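Local structure of colicin-D (Escherichia coli, 5ZNM) at residues V202-R207 and G258-I263. The protein is a plasmid-encoded toxin that kills Escherichia coli and close relatives by inhibiting protein synthesis, represented here by its central and C-terminal tRNase domains. Residues are numbered along the deposited sequence; the frame is centred on the assembly and turned at random.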
ATOM      1  N   VAL A 202     -23.941 -15.208 -21.299  1.00 16.65           N
ATOM      2  CA  VAL A 202     -24.603 -16.459 -20.933  1.00 17.52           C
ATOM      3  C   VAL A 202     -24.345 -16.743 -19.456  1.00 18.13           C
ATOM      4  O   VAL A 202     -23.199 -16.949 -19.041  1.00 15.82           O
ATOM      5  CB  VAL A 202     -24.118 -17.626 -21.809  1.00 22.46           C
ATOM      6  CG1 VAL A 202     -24.605 -18.977 -21.252  1.00 20.21           C
ATOM      7  CG2 VAL A 202     -24.566 -17.438 -23.234  1.00 20.78           C
ATOM      8  N   GLY A 203     -25.408 -16.743 -18.652  1.00 17.98           N
ATOM      9  CA  GLY A 203     -25.297 -16.984 -17.229  1.00 20.16           C
ATOM     10  C   GLY A 203     -25.275 -15.764 -16.337  1.00 21.49           C
ATOM     11  O   GLY A 203     -25.152 -15.917 -15.114  1.00 23.29           O
ATOM     12  N   ALA A 204     -25.410 -14.559 -16.894  1.00 17.03           N
ATOM     13  CA  ALA A 204     -25.372 -13.412 -16.005  1.00 14.17           C
ATOM     14  C   ALA A 204     -25.980 -12.195 -16.687  1.00 14.17           C
ATOM     15  O   ALA A 204     -25.754 -12.001 -17.885  1.00 17.27           O
ATOM     16  CB  ALA A 204     -23.934 -13.096 -15.565  1.00 17.58           C
ATOM     17  N   PRO A 205     -26.748 -11.373 -15.971  1.00 15.68           N
ATOM     18  CA  PRO A 205     -27.294 -10.127 -16.536  1.00 14.40           C
ATOM     19  C   PRO A 205     -26.210  -9.074 -16.713  1.00 16.55           C
ATOM     20  O   PRO A 205     -25.059  -9.300 -16.322  1.00 18.56           O
ATOM     21  CB  PRO A 205     -28.304  -9.662 -15.472  1.00 23.44           C
ATOM     22  CG  PRO A 205     -27.733 -10.264 -14.183  1.00 21.22           C
ATOM     23  CD  PRO A 205     -27.199 -11.586 -14.587  1.00 18.37           C
ATOM     24  N   SER A 206     -26.559  -7.928 -17.294  1.00 18.28           N
ATOM     25  CA  SER A 206     -25.660  -6.789 -17.323  1.00 17.43           C
ATOM     26  C   SER A 206     -25.202  -6.473 -15.910  1.00 18.99           C
ATOM     27  O   SER A 206     -25.961  -6.623 -14.952  1.00 22.28           O
ATOM     28  CB  SER A 206     -26.352  -5.551 -17.915  1.00 16.46           C
ATOM     29  OG  SER A 206     -27.012  -5.863 -19.141  1.00 23.76           O
ATOM     30  N   ARG A 207     -23.955  -6.018 -15.786  1.00 18.95           N
ATOM     31  CA  ARG A 207     -23.335  -5.785 -14.486  1.00 23.06           C
ATOM     32  C   ARG A 207     -22.986  -4.309 -14.365  1.00 25.27           C
ATOM     33  O   ARG A 207     -22.247  -3.768 -15.197  1.00 21.84           O
ATOM     34  CB  ARG A 207     -22.089  -6.649 -14.323  1.00 20.91           C
ATOM     35  CG  ARG A 207     -21.792  -7.163 -12.905  1.00 31.66           C
ATOM     36  CD  ARG A 207     -22.459  -6.374 -11.796  1.00 33.80           C
ATOM     37  NE  ARG A 207     -22.438  -7.101 -10.526  1.00 35.08           N
ATOM     38  CZ  ARG A 207     -22.540  -6.529  -9.329  1.00 31.79           C
ATOM     39  NH1 ARG A 207     -22.652  -5.206  -9.218  1.00 22.47           N
ATOM     40  NH2 ARG A 207     -22.525  -7.281  -8.239  1.00 25.85           N
ATOM     41  N   GLY A 258     -16.246 -17.270 -19.527  1.00 32.78           N
ATOM     42  CA  GLY A 258     -16.015 -16.934 -18.141  1.00 44.73           C
ATOM     43  C   GLY A 258     -15.271 -15.634 -17.916  1.00 46.67           C
ATOM     44  O   GLY A 258     -14.910 -15.342 -16.770  1.00 47.25           O
ATOM     45  N   LEU A 259     -15.031 -14.846 -18.971  1.00 38.44           N
ATOM     46  CA  LEU A 259     -14.184 -13.655 -18.908  1.00 23.87           C
ATOM     47  C   LEU A 259     -15.032 -12.406 -19.062  1.00 29.71           C
ATOM     48  O   LEU A 259     -15.534 -12.123 -20.154  1.00 36.91           O
ATOM     49  CB  LEU A 259     -13.113 -13.684 -19.993  1.00 21.76           C
ATOM     50  CG  LEU A 259     -12.040 -14.744 -19.829  1.00 34.60           C
ATOM     51  CD1 LEU A 259     -10.919 -14.459 -20.805  1.00 34.58           C
ATOM     52  CD2 LEU A 259     -11.529 -14.768 -18.404  1.00 36.77           C
ATOM     53  N   ARG A 260     -15.149 -11.637 -17.990  1.00 25.86           N
ATOM     54  CA  ARG A 260     -15.735 -10.305 -18.042  1.00 29.67           C
ATOM     55  C   ARG A 260     -14.679  -9.337 -17.521  1.00 33.94           C
ATOM     56  O   ARG A 260     -14.808  -8.789 -16.426  1.00 52.39           O
ATOM     57  CB  ARG A 260     -17.007 -10.222 -17.231  1.00 25.04           C
ATOM     58  CG  ARG A 260     -17.962 -11.347 -17.478  1.00 26.81           C
ATOM     59  CD  ARG A 260     -19.090 -11.231 -16.509  1.00 23.50           C
ATOM     60  NE  ARG A 260     -20.155 -10.377 -17.016  1.00 21.81           N
ATOM     61  CZ  ARG A 260     -21.234 -10.076 -16.304  1.00 25.87           C
ATOM     62  NH1 ARG A 260     -21.355 -10.558 -15.058  1.00 16.73           N
ATOM     63  NH2 ARG A 260     -22.194  -9.320 -16.835  1.00 20.77           N
ATOM     64  N   ASP A 261     -13.600  -9.188 -18.274  1.00 20.16           N
ATOM     65  CA  ASP A 261     -12.531  -8.274 -17.896  1.00 17.05           C
ATOM     66  C   ASP A 261     -12.527  -7.078 -18.836  1.00 22.41           C
ATOM     67  O   ASP A 261     -13.031  -7.140 -19.961  1.00 19.70           O
ATOM     68  CB  ASP A 261     -11.165  -8.982 -17.909  1.00 16.06           C
ATOM     69  CG  ASP A 261     -10.909  -9.715 -19.211  1.00 28.01           C
ATOM     70  OD1 ASP A 261     -11.892 -10.165 -19.834  1.00 25.74           O
ATOM     71  OD2 ASP A 261      -9.733  -9.839 -19.611  1.00 20.68           O
ATOM     72  N   PHE A 262     -11.969  -5.966 -18.359  1.00 15.63           N
ATOM     73  CA  PHE A 262     -11.977  -4.761 -19.176  1.00 14.94           C
ATOM     74  C   PHE A 262     -10.867  -3.839 -18.701  1.00 19.93           C
ATOM     75  O   PHE A 262     -10.203  -4.100 -17.698  1.00 18.43           O
ATOM     76  CB  PHE A 262     -13.340  -4.056 -19.118  1.00 16.84           C
ATOM     77  CG  PHE A 262     -13.719  -3.538 -17.741  1.00 19.98           C
ATOM     78  CD1 PHE A 262     -14.355  -4.366 -16.819  1.00 17.79           C
ATOM     79  CD2 PHE A 262     -13.468  -2.207 -17.388  1.00 19.50           C
ATOM     80  CE1 PHE A 262     -14.723  -3.898 -15.571  1.00 17.30           C
ATOM     81  CE2 PHE A 262     -13.825  -1.723 -16.142  1.00 17.08           C
ATOM     82  CZ  PHE A 262     -14.458  -2.572 -15.221  1.00 15.13           C
ATOM     83  N   ILE A 263     -10.675  -2.753 -19.440  1.00 15.09           N
ATOM     84  CA  ILE A 263      -9.757  -1.689 -19.058  1.00 17.71           C
ATOM     85  C   ILE A 263     -10.549  -0.389 -18.977  1.00 18.71           C
ATOM     86  O   ILE A 263     -11.462  -0.159 -19.783  1.00 19.51           O
ATOM     87  CB  ILE A 263      -8.588  -1.593 -20.063  1.00 15.94           C
ATOM     88  CG1 ILE A 263      -7.695  -2.833 -19.910  1.00 20.12           C
ATOM     89  CG2 ILE A 263      -7.775  -0.314 -19.860  1.00 15.35           C
ATOM     90  CD1 ILE A 263      -6.700  -3.025 -21.021  1.00 21.58           C
TER
HETATM   91  O   HOH W   1     -24.011  -9.819 -13.860  1.00 22.16           O
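The guanidinium of Arg260 carries one face against the methyl of Ala204, whose CB lies 3.7 Å from Arg260 NH1, and turns its edge to the carbonyl of Pro205. Arg207 CB packs obliquely against the same group, 3.7 Å from Arg260 NH2. At the edge Arg260 NH2 donates to Pro205 O (2.9 Å), a bent bond with 141° at the hydrogen; the oxygen sits 22° out of the guanidinium plane. A water in that plane closes a small ring: it accepts from Arg260 NH1 at 3.0 Å and donates to Pro205 O at 2.7 Å. The one carbonyl thus takes two bonds, and both terminal nitrogens are tied to it, directly or through water, which should limit rotation of the group. Arg260 NH2 also donates to Pro199 O, so the arginine spans two carbonyls of the same connection. A bend at chi3 (88°) turns the guanidinium off the line of its otherwise extended chain. The two arginines cross at about a right angle, and the end of Arg207 leads away, NE in a salt bridge with Glu125 and NH2 hydrogen-bonded to Gly46 O; Arg207 NE stays 5.8 Å from Arg260 NH1. Within the S-type pyocin family region, consistent with the toxin's central domain, Arg260 reaches from the approach to strand 262-267, an outer strand of the five-stranded antiparallel sheet, to the loop joining strands 194-198 and 207-212 of the mixed sheet.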